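Local coordinates for fructose-bisphosphatase (Pyrococcus horikoshii, PDB 1VDW), which probably hydrolyses the 1-phosphate of fructose 1,6-bisphosphate, and perhaps of inositol monophosphates, as a magnesium-dependent homodimer, at residues A[30-35]-A[43-48]; A[64-69]-A[80-85]; A[97-102]-A[118-123]; A[131-136]-A[209-214]; A[149-154]-A[189-194]. All coordinates share one frame; numbering follows the deposited sequence. Where two conformers were deposited one is given.

Interaction 1 (A[30-35]-A[43-48])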
# COMPACT_ATOMS: atom_id res chain seq x y z
N ALA A 30 -3.52 -5.63 -19.79
CA ALA A 30 -4.47 -5.28 -18.74
C ALA A 30 -4.77 -3.79 -18.64
O ALA A 30 -5.88 -3.40 -18.27
CB ALA A 30 -3.96 -5.80 -17.40
N SER A 31 -3.80 -2.96 -18.99
CA SER A 31 -3.96 -1.51 -18.90
C SER A 31 -4.61 -0.83 -20.09
O SER A 31 -4.92 0.36 -20.04
CB SER A 31 -2.60 -0.86 -18.65
OG SER A 31 -1.72 -1.08 -19.74
N GLU A 32 -4.84 -1.57 -21.17
CA GLU A 32 -5.45 -0.98 -22.35
C GLU A 32 -6.83 -0.41 -22.06
O GLU A 32 -7.70 -1.09 -21.52
CB GLU A 32 -5.55 -2.03 -23.47
CG GLU A 32 -6.04 -1.46 -24.79
CD GLU A 32 -5.95 -2.47 -25.92
OE1 GLU A 32 -6.28 -2.10 -27.07
OE2 GLU A 32 -5.55 -3.62 -25.67
N THR A 33 -7.01 0.86 -22.40
CA THR A 33 -8.28 1.54 -22.19
C THR A 33 -9.26 1.09 -23.26
O THR A 33 -9.02 1.25 -24.46
CB THR A 33 -8.14 3.07 -22.27
OG1 THR A 33 -7.28 3.51 -21.22
CG2 THR A 33 -9.49 3.74 -22.12
N ILE A 34 -10.37 0.54 -22.81
CA ILE A 34 -11.41 0.04 -23.69
C ILE A 34 -12.37 1.10 -24.12
O ILE A 34 -12.60 1.34 -25.30
CB ILE A 34 -12.25 -1.01 -22.97
CG1 ILE A 34 -11.55 -2.35 -23.03
CG2 ILE A 34 -13.64 -1.05 -23.56
CD1 ILE A 34 -12.27 -3.38 -22.23
N SER A 35 -12.98 1.69 -23.11
CA SER A 35 -13.98 2.66 -23.37
C SER A 35 -13.85 3.80 -22.42
O SER A 35 -13.15 3.73 -21.41
CB SER A 35 -15.35 2.00 -23.21
OG SER A 35 -15.45 1.36 -21.94
N THR A 43 -12.32 2.95 -18.71
CA THR A 43 -12.51 1.55 -18.39
C THR A 43 -11.41 0.78 -19.10
O THR A 43 -11.20 0.98 -20.30
CB THR A 43 -13.89 1.03 -18.86
OG1 THR A 43 -14.94 1.69 -18.14
CG2 THR A 43 -13.99 -0.47 -18.61
N LYS A 44 -10.70 -0.06 -18.37
CA LYS A 44 -9.61 -0.82 -18.96
C LYS A 44 -9.92 -2.31 -19.07
O LYS A 44 -10.88 -2.80 -18.47
CB LYS A 44 -8.32 -0.60 -18.17
CG LYS A 44 -7.82 0.83 -18.24
CD LYS A 44 -6.60 1.06 -17.37
CE LYS A 44 -6.12 2.49 -17.47
NZ LYS A 44 -5.67 2.84 -18.84
N VAL A 45 -9.11 -3.03 -19.84
CA VAL A 45 -9.31 -4.46 -20.04
C VAL A 45 -9.55 -5.22 -18.74
O VAL A 45 -10.54 -5.94 -18.62
CB VAL A 45 -8.11 -5.10 -20.79
CG1 VAL A 45 -8.23 -6.61 -20.77
CG2 VAL A 45 -8.06 -4.59 -22.22
N VAL A 46 -8.66 -5.07 -17.77
CA VAL A 46 -8.82 -5.80 -16.51
C VAL A 46 -10.15 -5.50 -15.80
O VAL A 46 -10.74 -6.39 -15.19
CB VAL A 46 -7.64 -5.53 -15.55
CG1 VAL A 46 -7.67 -4.09 -15.05
CG2 VAL A 46 -7.68 -6.51 -14.39
N ASP A 47 -10.62 -4.26 -15.88
CA ASP A 47 -11.89 -3.90 -15.25
C ASP A 47 -13.05 -4.65 -15.89
O ASP A 47 -13.92 -5.19 -15.21
CB ASP A 47 -12.17 -2.40 -15.38
CG ASP A 47 -11.07 -1.55 -14.80
OD1 ASP A 47 -10.70 -1.79 -13.63
OD2 ASP A 47 -10.59 -0.64 -15.50
N LYS A 48 -13.04 -4.68 -17.22
CA LYS A 48 -14.09 -5.34 -17.98
C LYS A 48 -14.08 -6.85 -17.78
O LYS A 48 -15.14 -7.47 -17.64
CB LYS A 48 -13.95 -5.02 -19.47
CG LYS A 48 -15.05 -5.62 -20.34
CD LYS A 48 -16.44 -5.17 -19.90
CE LYS A 48 -16.60 -3.66 -20.00
NZ LYS A 48 -17.99 -3.23 -19.65
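Lys44 lies across the backbone of Ser31, Glu32 and Thr33 where a short beta hairpin, strands 33-35 and 43-44, runs into helix 45-60. Its side chain illustrates how a lysine can brace a chain with its whole length. CB sits 3.4 Å from Glu32 O and somewhat farther from Ala30 O. CG passes the same Glu32 oxygen on its way to Ser31 O, CD rests on that second oxygen with Lys44 CD 3.2 Å from Ser31 O, and CE is nearest Ser31 O too, with Thr33 OG1 farther off. The chain is straight as far as CE, and only the last torsion bends (chi4 -63°), turning NZ between two acceptors. Lys44 NZ is 2.9 Å from Ser31 O, in the plane of that carbonyl, and 3.0 Å from Thr33 OG1. Glu42 adds a long, weak ion pair.

Lys44 is also the N-cap of the helix, and Asp47 OD2 takes its backbone N-H through the anti lone pair. The next two amides, which the helix itself cannot satisfy, go to the other segment: Val45 N to Glu32 O at 2.9 Å, Val46 N to Ala30 O at 3.3 Å. Val46 packs beyond the hairpin on Leu86, a predicted magnesium-binding residue.

The hairpin contains a classic beta bulge, with Ile34 and Ser35 both facing Thr43. Ile34 N binds Thr43 O at 2.7 Å, whereas Ser35 N makes a weak bond to the same oxygen. On this exposed flank Ile34 crosses Lys48 at about a right angle, its CD1 3.6 Å from Lys48 CB.

Interaction 2 (A[64-69]-A[80-85])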
# COMPACT_ATOMS: atom_id res chain seq x y z
N ASN A 64 -30.72 -9.62 -7.57
CA ASN A 64 -30.56 -8.22 -7.97
C ASN A 64 -29.07 -7.91 -7.84
O ASN A 64 -28.41 -8.44 -6.95
CB ASN A 64 -31.36 -7.29 -7.06
CG ASN A 64 -32.83 -7.67 -6.99
OD1 ASN A 64 -33.46 -7.98 -8.00
ND2 ASN A 64 -33.38 -7.63 -5.78
N VAL A 65 -28.55 -7.07 -8.72
CA VAL A 65 -27.14 -6.73 -8.68
C VAL A 65 -26.89 -5.24 -8.75
O VAL A 65 -27.51 -4.52 -9.54
CB VAL A 65 -26.38 -7.39 -9.85
CG1 VAL A 65 -24.88 -7.14 -9.70
CG2 VAL A 65 -26.67 -8.88 -9.88
N VAL A 66 -25.98 -4.76 -7.91
CA VAL A 66 -25.62 -3.36 -7.88
C VAL A 66 -24.11 -3.27 -8.05
O VAL A 66 -23.35 -3.81 -7.24
CB VAL A 66 -26.01 -2.68 -6.55
CG1 VAL A 66 -25.67 -1.20 -6.60
CG2 VAL A 66 -27.50 -2.87 -6.30
N SER A 67 -23.67 -2.62 -9.12
CA SER A 67 -22.25 -2.44 -9.39
C SER A 67 -22.13 -1.05 -10.01
O SER A 67 -23.02 -0.62 -10.75
CB SER A 67 -21.75 -3.52 -10.36
OG SER A 67 -20.33 -3.62 -10.31
N GLU A 68 -21.04 -0.36 -9.72
CA GLU A 68 -20.84 1.00 -10.22
C GLU A 68 -21.01 1.20 -11.73
O GLU A 68 -21.75 2.08 -12.15
CB GLU A 68 -19.46 1.51 -9.80
CG GLU A 68 -19.20 2.96 -10.21
CD GLU A 68 -17.97 3.55 -9.54
OE1 GLU A 68 -17.63 4.71 -9.86
OE2 GLU A 68 -17.36 2.86 -8.70
N GLU A 69 -20.35 0.37 -12.53
CA GLU A 69 -20.42 0.51 -13.98
C GLU A 69 -21.72 0.03 -14.63
O GLU A 69 -22.12 0.55 -15.67
CB GLU A 69 -19.23 -0.21 -14.62
CG GLU A 69 -17.88 0.33 -14.18
CD GLU A 69 -17.75 1.83 -14.39
OE1 GLU A 69 -17.88 2.29 -15.55
OE2 GLU A 69 -17.51 2.55 -13.40
N THR A 80 -30.07 -9.18 -2.98
CA THR A 80 -29.36 -8.16 -3.73
C THR A 80 -27.87 -8.24 -3.40
O THR A 80 -27.49 -8.36 -2.24
CB THR A 80 -29.85 -6.74 -3.37
OG1 THR A 80 -31.26 -6.65 -3.60
CG2 THR A 80 -29.15 -5.70 -4.23
N VAL A 81 -27.04 -8.20 -4.43
CA VAL A 81 -25.61 -8.25 -4.24
C VAL A 81 -25.02 -6.90 -4.64
O VAL A 81 -25.32 -6.38 -5.72
CB VAL A 81 -24.98 -9.40 -5.07
CG1 VAL A 81 -25.64 -10.72 -4.70
CG2 VAL A 81 -25.12 -9.13 -6.56
N VAL A 82 -24.22 -6.33 -3.75
CA VAL A 82 -23.56 -5.03 -3.96
C VAL A 82 -22.09 -5.38 -4.13
O VAL A 82 -21.43 -5.78 -3.17
CB VAL A 82 -23.78 -4.11 -2.75
CG1 VAL A 82 -23.08 -2.78 -2.96
CG2 VAL A 82 -25.28 -3.89 -2.54
N VAL A 83 -21.58 -5.19 -5.34
CA VAL A 83 -20.22 -5.60 -5.63
C VAL A 83 -19.28 -4.64 -6.34
O VAL A 83 -19.70 -3.74 -7.06
CB VAL A 83 -20.29 -6.91 -6.47
CG1 VAL A 83 -21.04 -6.66 -7.76
CG2 VAL A 83 -18.90 -7.44 -6.76
N ASP A 84 -17.99 -4.85 -6.09
CA ASP A 84 -16.92 -4.12 -6.75
C ASP A 84 -16.07 -5.26 -7.30
O ASP A 84 -15.32 -5.90 -6.56
CB ASP A 84 -16.10 -3.28 -5.77
CG ASP A 84 -15.06 -2.42 -6.47
OD1 ASP A 84 -14.87 -2.62 -7.69
OD2 ASP A 84 -14.43 -1.56 -5.82
N PRO A 85 -16.19 -5.55 -8.60
CA PRO A 85 -15.44 -6.63 -9.26
C PRO A 85 -13.93 -6.54 -9.09
O PRO A 85 -13.24 -7.56 -9.02
CB PRO A 85 -15.86 -6.49 -10.72
CG PRO A 85 -17.24 -5.92 -10.63
CD PRO A 85 -17.09 -4.88 -9.56
O HOH W 1 -18.58 -1.62 -8.57
O HOH W 2 -16.58 -0.22 -9.27
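Strands 64-67 and 79-84 run as parallel neighbours in the large mixed sheet of the inositol monophosphatase fold, Asn64 to Val66 pairing with Thr80 to Val82, and the chain at their C-terminal ends carries two predicted magnesium ligands, Glu68 and Asp84. Asp84 and Pro85 open the Asp-Pro-Leu-Asp sequence characteristic of the family.

The ladder is regular from Asn64 to Val83 N. Val81 N donates to Asn64 O at 2.9 Å, Val66 N to Val81 O at 2.8 Å, and Val83 N to Val66 O at 2.9 Å, the last almost straight at 172°. Val66 thus uses both its N-H and its carbonyl on the partner strand. At the far end from the metal site the side chains add a bond of their own: Asn64 ND2 reaches Thr80 OG1 at 3.2 Å, with the hydroxyl only 2° out of the amide plane. Further partners fix the rotation of that amide: Gln75 N donates to OD1, and ND2 also donates to Ser77 O. Next to it on the same face, Val66 CG2 packs against Thr80 CG2 at 3.9 Å, beneath helix 199-211 and its Thr200.

Beyond Val83 a water takes over from direct pairing, accepting from Glu68 N at 3.0 Å and donating to Val83 O at 2.8 Å. A second water lies 3.2 Å from Glu68 OE2, with a weak link to Asp84 OD1. Glu68 also forms a salt bridge with Arg198, while Asp84 OD2 approaches Asp201. The ladder brings the two strand ends side by side, water bridges the last step, and the acidic oxygens gathered there are consistent with a cation site.

Interaction 3 (A[97-102]-A[118-123])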
# COMPACT_ATOMS: atom_id res chain seq x y z
N PRO A 97 0.65 -4.05 -5.40
CA PRO A 97 -0.06 -5.15 -4.73
C PRO A 97 -1.16 -4.85 -3.74
O PRO A 97 -1.18 -5.41 -2.64
CB PRO A 97 1.07 -5.96 -4.12
CG PRO A 97 2.00 -4.89 -3.67
CD PRO A 97 2.01 -3.92 -4.84
N PHE A 98 -2.09 -3.98 -4.13
CA PHE A 98 -3.23 -3.63 -3.30
C PHE A 98 -4.47 -3.58 -4.18
O PHE A 98 -4.77 -2.56 -4.79
CB PHE A 98 -3.04 -2.26 -2.63
CG PHE A 98 -2.04 -2.27 -1.52
CD1 PHE A 98 -2.25 -3.05 -0.38
CD2 PHE A 98 -0.88 -1.52 -1.61
CE1 PHE A 98 -1.30 -3.09 0.64
CE2 PHE A 98 0.07 -1.55 -0.60
CZ PHE A 98 -0.14 -2.33 0.52
N PHE A 99 -5.17 -4.70 -4.27
CA PHE A 99 -6.41 -4.78 -5.04
C PHE A 99 -7.22 -5.95 -4.49
O PHE A 99 -6.68 -6.83 -3.83
CB PHE A 99 -6.14 -4.91 -6.55
CG PHE A 99 -5.18 -6.01 -6.91
CD1 PHE A 99 -5.63 -7.31 -7.09
CD2 PHE A 99 -3.84 -5.73 -7.11
CE1 PHE A 99 -4.74 -8.32 -7.46
CE2 PHE A 99 -2.95 -6.73 -7.48
CZ PHE A 99 -3.40 -8.03 -7.65
N ALA A 100 -8.53 -5.95 -4.75
CA ALA A 100 -9.39 -6.98 -4.20
C ALA A 100 -10.72 -7.07 -4.90
O ALA A 100 -11.07 -6.23 -5.72
CB ALA A 100 -9.63 -6.68 -2.73
N VAL A 101 -11.46 -8.12 -4.55
CA VAL A 101 -12.81 -8.34 -5.03
C VAL A 101 -13.66 -8.11 -3.78
O VAL A 101 -13.35 -8.63 -2.71
CB VAL A 101 -13.03 -9.78 -5.52
CG1 VAL A 101 -14.49 -9.99 -5.89
CG2 VAL A 101 -12.14 -10.06 -6.71
N SER A 102 -14.74 -7.34 -3.92
CA SER A 102 -15.61 -7.01 -2.79
C SER A 102 -17.06 -7.37 -3.10
O SER A 102 -17.62 -6.87 -4.08
CB SER A 102 -15.49 -5.52 -2.48
OG SER A 102 -16.39 -5.10 -1.47
N GLU A 118 -8.39 -10.84 -1.23
CA GLU A 118 -7.14 -10.09 -1.41
C GLU A 118 -6.21 -11.14 -2.03
O GLU A 118 -5.47 -11.84 -1.34
CB GLU A 118 -6.63 -9.63 -0.04
CG GLU A 118 -5.32 -8.87 -0.11
CD GLU A 118 -4.81 -8.37 1.23
OE1 GLU A 118 -5.29 -8.82 2.29
OE2 GLU A 118 -3.88 -7.53 1.21
N PRO A 119 -6.22 -11.24 -3.37
CA PRO A 119 -5.42 -12.23 -4.10
C PRO A 119 -3.91 -12.31 -3.94
O PRO A 119 -3.37 -13.41 -3.89
CB PRO A 119 -5.81 -11.99 -5.56
CG PRO A 119 -6.10 -10.55 -5.59
CD PRO A 119 -6.89 -10.34 -4.32
N ILE A 120 -3.24 -11.16 -3.84
CA ILE A 120 -1.79 -11.14 -3.71
C ILE A 120 -1.28 -12.02 -2.58
O ILE A 120 -0.22 -12.64 -2.69
CB ILE A 120 -1.27 -9.70 -3.48
CG1 ILE A 120 -1.39 -8.89 -4.77
CG2 ILE A 120 0.18 -9.74 -2.99
CD1 ILE A 120 -0.53 -9.40 -5.91
N VAL A 121 -2.04 -12.08 -1.50
CA VAL A 121 -1.65 -12.86 -0.33
C VAL A 121 -2.63 -14.00 -0.04
O VAL A 121 -2.65 -14.54 1.06
CB VAL A 121 -1.51 -11.96 0.92
CG1 VAL A 121 -0.20 -11.18 0.84
CG2 VAL A 121 -2.69 -11.00 1.03
N GLU A 122 -3.42 -14.36 -1.05
CA GLU A 122 -4.37 -15.47 -0.95
C GLU A 122 -5.25 -15.40 0.28
O GLU A 122 -5.45 -16.40 0.97
CB GLU A 122 -3.59 -16.80 -0.96
CG GLU A 122 -2.78 -17.01 -2.23
CD GLU A 122 -1.90 -18.26 -2.17
OE1 GLU A 122 -2.37 -19.30 -1.69
OE2 GLU A 122 -0.74 -18.19 -2.63
N ARG A 123 -5.79 -14.23 0.56
CA ARG A 123 -6.64 -14.03 1.73
C ARG A 123 -8.11 -13.86 1.43
O ARG A 123 -8.49 -13.04 0.59
CB ARG A 123 -6.19 -12.80 2.50
CG ARG A 123 -4.91 -12.92 3.24
CD ARG A 123 -4.60 -11.56 3.83
NE ARG A 123 -3.29 -11.50 4.45
CZ ARG A 123 -2.66 -10.36 4.73
NH1 ARG A 123 -3.21 -9.18 4.45
NH2 ARG A 123 -1.46 -10.42 5.30
O HOH W 3 -3.24 -6.86 -1.41
O HOH W 4 -4.33 -8.44 -3.41
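Phe99 and Pro97 meet Pro119 and Ile120 where the tight turn of a beta hairpin, strands 110-118 and 123-128, comes up against the chain entering strand 100-107. Here the contact illustrates how two segments can meet through apolar surface and bridging water, with no direct hydrogen bond between them.

The apolar part centres on the Phe99 ring. With chi1 at 51°, CG sits between the backbone N and the carbonyl carbon, and the ring is carried across to the turn. Its CE1 and CD1 lie by Pro119 CG, while CZ is 3.6 Å from Ile120 CG1, the two side chains meeting at about a right angle. Pro97 CB adds a contact of 3.9 Å to Ile120 CG1. Pro119 and Ile120 each have two modelled conformers, so the finer fit is uncertain. Phe92 stands edge-to-face with the same ring, and Ile120 meets Ile120 of the second subunit, which places the turn at the dimer interface.

Two waters supply the polar links. One donates to Pro97 O and to Glu118 OE2, each at 2.8 Å; the other donates to Phe99 O at 2.9 Å and accepts from Ile120 N at 3.0 Å. Tyr181 OH is a further partner of Glu118 OE2, so this buried carboxylate oxygen is well supplied.

Charge pairing stays inside the hairpin, across a G1 bulge in which Glu122 and Arg123 both face Glu118. Arg123 NH2 reaches Gly95 O of the second subunit, while Arg123 NH1 bridges to Glu118 OE1 at 3.0 Å, approaching on the syn side but 33° out of the carboxylate plane.

Interaction 4 (A[131-136]-A[209-214])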
# COMPACT_ATOMS: atom_id res chain seq x y z
N LYS A 131 -22.67 -13.84 13.53
CA LYS A 131 -21.75 -14.94 13.79
C LYS A 131 -20.33 -14.42 14.01
O LYS A 131 -19.71 -14.72 15.03
CB LYS A 131 -21.76 -15.95 12.65
CG LYS A 131 -20.90 -17.17 12.93
CD LYS A 131 -20.97 -18.19 11.81
CE LYS A 131 -20.09 -19.39 12.11
NZ LYS A 131 -20.46 -20.06 13.38
N GLY A 132 -19.83 -13.65 13.06
CA GLY A 132 -18.50 -13.10 13.19
C GLY A 132 -17.82 -12.84 11.86
O GLY A 132 -18.40 -13.08 10.80
N SER A 133 -16.61 -12.30 11.93
CA SER A 133 -15.82 -12.04 10.73
C SER A 133 -14.61 -12.95 10.79
O SER A 133 -14.12 -13.27 11.87
CB SER A 133 -15.41 -10.58 10.65
OG SER A 133 -16.53 -9.80 10.28
N TYR A 134 -14.13 -13.35 9.62
CA TYR A 134 -13.03 -14.29 9.53
C TYR A 134 -12.05 -13.98 8.41
O TYR A 134 -12.38 -13.28 7.45
CB TYR A 134 -13.60 -15.70 9.27
CG TYR A 134 -14.64 -16.14 10.26
CD1 TYR A 134 -14.29 -16.93 11.36
CD2 TYR A 134 -15.97 -15.73 10.14
CE1 TYR A 134 -15.24 -17.30 12.31
CE2 TYR A 134 -16.92 -16.09 11.09
CZ TYR A 134 -16.55 -16.87 12.17
OH TYR A 134 -17.48 -17.21 13.12
N LEU A 135 -10.84 -14.50 8.56
CA LEU A 135 -9.79 -14.39 7.55
C LEU A 135 -9.33 -15.84 7.36
O LEU A 135 -8.78 -16.45 8.29
CB LEU A 135 -8.62 -13.53 8.01
CG LEU A 135 -7.41 -13.58 7.07
CD1 LEU A 135 -7.81 -13.19 5.65
CD2 LEU A 135 -6.32 -12.66 7.58
N ASN A 136 -9.56 -16.38 6.17
CA ASN A 136 -9.20 -17.76 5.87
C ASN A 136 -9.75 -18.72 6.92
O ASN A 136 -9.11 -19.71 7.29
CB ASN A 136 -7.68 -17.90 5.73
CG ASN A 136 -7.16 -17.20 4.49
OD1 ASN A 136 -7.94 -16.80 3.63
ND2 ASN A 136 -5.84 -17.04 4.39
N ALA A 209 -16.06 -5.19 8.70
CA ALA A 209 -15.49 -4.41 9.79
C ALA A 209 -16.46 -4.31 10.96
O ALA A 209 -16.06 -4.46 12.11
CB ALA A 209 -15.10 -3.02 9.30
N ARG A 210 -17.74 -4.08 10.67
CA ARG A 210 -18.72 -3.98 11.74
C ARG A 210 -18.83 -5.25 12.55
O ARG A 210 -18.82 -5.21 13.78
CB ARG A 210 -20.09 -3.61 11.18
CG ARG A 210 -20.27 -2.14 10.97
CD ARG A 210 -21.60 -1.81 10.35
NE ARG A 210 -21.83 -0.37 10.42
CZ ARG A 210 -22.71 0.29 9.67
NH1 ARG A 210 -23.45 -0.36 8.79
NH2 ARG A 210 -22.83 1.60 9.81
N GLU A 211 -18.93 -6.40 11.88
CA GLU A 211 -19.04 -7.65 12.61
C GLU A 211 -17.78 -7.91 13.43
O GLU A 211 -17.82 -8.60 14.45
CB GLU A 211 -19.32 -8.81 11.65
CG GLU A 211 -19.54 -10.17 12.31
CD GLU A 211 -20.59 -10.16 13.41
OE1 GLU A 211 -21.65 -9.52 13.24
OE2 GLU A 211 -20.36 -10.82 14.45
N ALA A 212 -16.65 -7.35 12.99
CA ALA A 212 -15.38 -7.51 13.69
C ALA A 212 -15.26 -6.56 14.88
O ALA A 212 -14.27 -6.60 15.61
CB ALA A 212 -14.22 -7.29 12.73
N GLY A 213 -16.26 -5.70 15.06
CA GLY A 213 -16.25 -4.77 16.18
C GLY A 213 -16.02 -3.30 15.86
O GLY A 213 -15.97 -2.47 16.77
N ALA A 214 -15.86 -2.97 14.59
CA ALA A 214 -15.62 -1.58 14.21
C ALA A 214 -16.90 -0.75 14.23
O ALA A 214 -18.00 -1.27 14.08
CB ALA A 214 -14.99 -1.50 12.83
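Glu211, the last residue of helix 199-211, and Ala212 just after it rest on Gly132 and Ser133 near the edge of the large mixed sheet, a simple case of a helix terminus closed by a Schellman motif and packed on a strand. Ala209 and Arg210 prepare that ending, since their carbonyls take the returning amides. Glu211 does most of the touching. Its chain bends at chi2 (53°) and folds over the backbone of Gly132, bringing Glu211 CG within 3.2 Å of Gly132 CA. Glu211 OE2 stands 3.2 Å from Gly132 N, but the angle is too poor for a hydrogen bond; the carboxylate bonds instead through OE1 to Gly130 N. Nearer the helix, Glu211 CB is 3.3 Å from Ser133 OG, a hydroxyl whose hydrogen bond goes to Ile208 O. Gly132 belongs to a classic bulge opposite Ile128, and its phi of 152° suits glycine. Ala212 follows, its CB 4.1 Å from Ser133 CB, with Ala183 of helix 175-184 also against it. Gly213 then leaves the helix at positive phi (109°). Gly213 N bonds to Arg210 O, and Ala214 N closes the motif on Ala209 O at 2.9 Å.

Interaction 5 (A[149-154]-A[189-194])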
# COMPACT_ATOMS: atom_id res chain seq x y z
N PRO A 149 -2.69 5.96 17.11
CA PRO A 149 -3.26 5.25 15.97
C PRO A 149 -2.60 5.31 14.59
O PRO A 149 -1.91 6.26 14.23
CB PRO A 149 -4.70 5.77 15.93
CG PRO A 149 -4.56 7.17 16.45
CD PRO A 149 -3.61 7.00 17.61
N SER A 150 -2.83 4.23 13.85
CA SER A 150 -2.36 4.08 12.48
C SER A 150 -3.66 4.04 11.69
O SER A 150 -4.53 3.22 11.98
CB SER A 150 -1.60 2.77 12.30
OG SER A 150 -0.43 2.75 13.09
N ILE A 151 -3.79 4.92 10.71
CA ILE A 151 -5.04 4.97 9.96
C ILE A 151 -4.88 5.08 8.46
O ILE A 151 -3.81 5.43 7.96
CB ILE A 151 -5.89 6.20 10.40
CG1 ILE A 151 -5.28 7.50 9.85
CG2 ILE A 151 -5.97 6.26 11.92
CD1 ILE A 151 -6.20 8.72 9.96
N SER A 152 -5.94 4.73 7.74
CA SER A 152 -6.01 4.92 6.30
C SER A 152 -6.69 6.30 6.22
O SER A 152 -7.65 6.56 6.95
CB SER A 152 -6.86 3.84 5.64
OG SER A 152 -7.28 4.22 4.35
N PHE A 153 -6.19 7.16 5.35
CA PHE A 153 -6.72 8.52 5.25
C PHE A 153 -6.77 9.03 3.82
O PHE A 153 -5.76 9.02 3.11
CB PHE A 153 -5.86 9.44 6.13
CG PHE A 153 -6.33 10.87 6.21
CD1 PHE A 153 -7.69 11.18 6.29
CD2 PHE A 153 -5.41 11.90 6.29
CE1 PHE A 153 -8.11 12.50 6.45
CE2 PHE A 153 -5.82 13.23 6.45
CZ PHE A 153 -7.17 13.52 6.52
N TYR A 154 -7.96 9.48 3.42
CA TYR A 154 -8.21 10.05 2.10
C TYR A 154 -8.96 11.37 2.27
O TYR A 154 -10.01 11.40 2.92
CB TYR A 154 -9.10 9.15 1.24
CG TYR A 154 -8.54 7.81 0.82
CD1 TYR A 154 -8.08 7.61 -0.48
CD2 TYR A 154 -8.55 6.73 1.69
CE1 TYR A 154 -7.66 6.36 -0.90
CE2 TYR A 154 -8.13 5.48 1.28
CZ TYR A 154 -7.69 5.30 -0.03
OH TYR A 154 -7.30 4.06 -0.46
N ALA A 189 -8.17 2.94 12.23
CA ALA A 189 -9.27 3.66 11.59
C ALA A 189 -9.06 3.79 10.08
O ALA A 189 -7.94 3.66 9.58
CB ALA A 189 -9.42 5.05 12.21
N VAL A 190 -10.16 4.04 9.38
CA VAL A 190 -10.18 4.25 7.94
C VAL A 190 -11.04 5.50 7.77
O VAL A 190 -12.21 5.52 8.16
CB VAL A 190 -10.82 3.08 7.18
CG1 VAL A 190 -10.92 3.41 5.69
CG2 VAL A 190 -9.99 1.82 7.38
N VAL A 191 -10.44 6.53 7.19
CA VAL A 191 -11.11 7.80 7.01
C VAL A 191 -11.07 8.23 5.56
O VAL A 191 -9.99 8.42 4.99
CB VAL A 191 -10.41 8.89 7.86
CG1 VAL A 191 -11.12 10.23 7.71
CG2 VAL A 191 -10.37 8.45 9.31
N ASP A 192 -12.24 8.37 4.94
CA ASP A 192 -12.31 8.82 3.55
C ASP A 192 -13.39 9.87 3.48
O ASP A 192 -14.59 9.57 3.58
CB ASP A 192 -12.65 7.66 2.61
CG ASP A 192 -12.48 8.04 1.14
OD1 ASP A 192 -12.78 9.20 0.77
OD2 ASP A 192 -12.06 7.17 0.35
N ILE A 193 -12.97 11.12 3.32
CA ILE A 193 -13.90 12.24 3.27
C ILE A 193 -13.82 13.00 1.96
O ILE A 193 -14.05 14.21 1.91
CB ILE A 193 -13.64 13.20 4.47
CG1 ILE A 193 -12.19 13.69 4.46
CG2 ILE A 193 -13.92 12.47 5.77
CD1 ILE A 193 -11.85 14.64 5.60
N ARG A 194 -13.53 12.27 0.88
CA ARG A 194 -13.42 12.85 -0.45
C ARG A 194 -14.75 13.05 -1.18
O ARG A 194 -14.78 13.69 -2.23
CB ARG A 194 -12.55 11.95 -1.34
CG ARG A 194 -11.12 11.76 -0.91
CD ARG A 194 -10.44 10.76 -1.84
NE ARG A 194 -10.98 9.41 -1.69
CZ ARG A 194 -10.69 8.40 -2.50
NH1 ARG A 194 -9.86 8.58 -3.52
NH2 ARG A 194 -11.20 7.20 -2.27
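Tyr154 packs against both members of an ion pair, Asp192 and Arg194, at the end of strands 150-154 and 189-193, parallel neighbours in the five-stranded mixed sheet. Tyr154 CD1 lies 3.4 Å from Arg194 CZ, over the centre of the guanidinium, with the two planes 32° apart. Asp192 lies over one face of the phenol ring, OD2 3.6 Å from Tyr154 CG and the carboxylate turned only 8° from the ring.

The pair holds itself in place. Arg194 grips Asp192 side-on, NE to OD1 at 3.1 Å and NH2 to OD2 at 2.8 Å, while Arg194 N adds a bond to Asp192 OD1 that makes an Asx turn.

The parallel ladder positions this group. Tyr154 N donates to Val191 O at 2.8 Å and Ile193 N to Tyr154 O at 3.0 Å; Ser152 bonds to Ala189 and Val191 in the same way. On the other face Phe153 CD1 is 3.8 Å from Val191 CG1. Helix 175-184 lies against the face carrying Tyr154 and Val190, and its Glu178 takes Tyr154 OH with one carboxylate oxygen and Ser152 OG with the other.

Asp192 is buried, and two-nitrogen pairing with Arg194 probably offsets its charge while fixing the rotation of the guanidinium; the side chain of Arg194 lies about 7 Å from that of Asp201, a predicted magnesium ligand.

Interaction 1 is the surface member, held by backbone bonds and one lysine; the other four are largely buried. Helix 45-60 leads on to strand 64-67, and Thr43 touches Glu69 of interaction 2. Interactions 2, 3 and 4 all reach the large mixed sheet; 2 and 3 join directly through strands 79-84 and 100-107, and 3 touches 4 where Arg123 meets Leu135. Interaction 5 belongs to the second sheet, nested in the loop that interaction 4 closes. The parallel ladders, interactions 2 and 5, share regular amide bonding but end differently, one in acidic residues and water, the other in an ion pair against an aromatic ring. Interaction 4 rests on packing, interaction 3 on packing and two bridging waters.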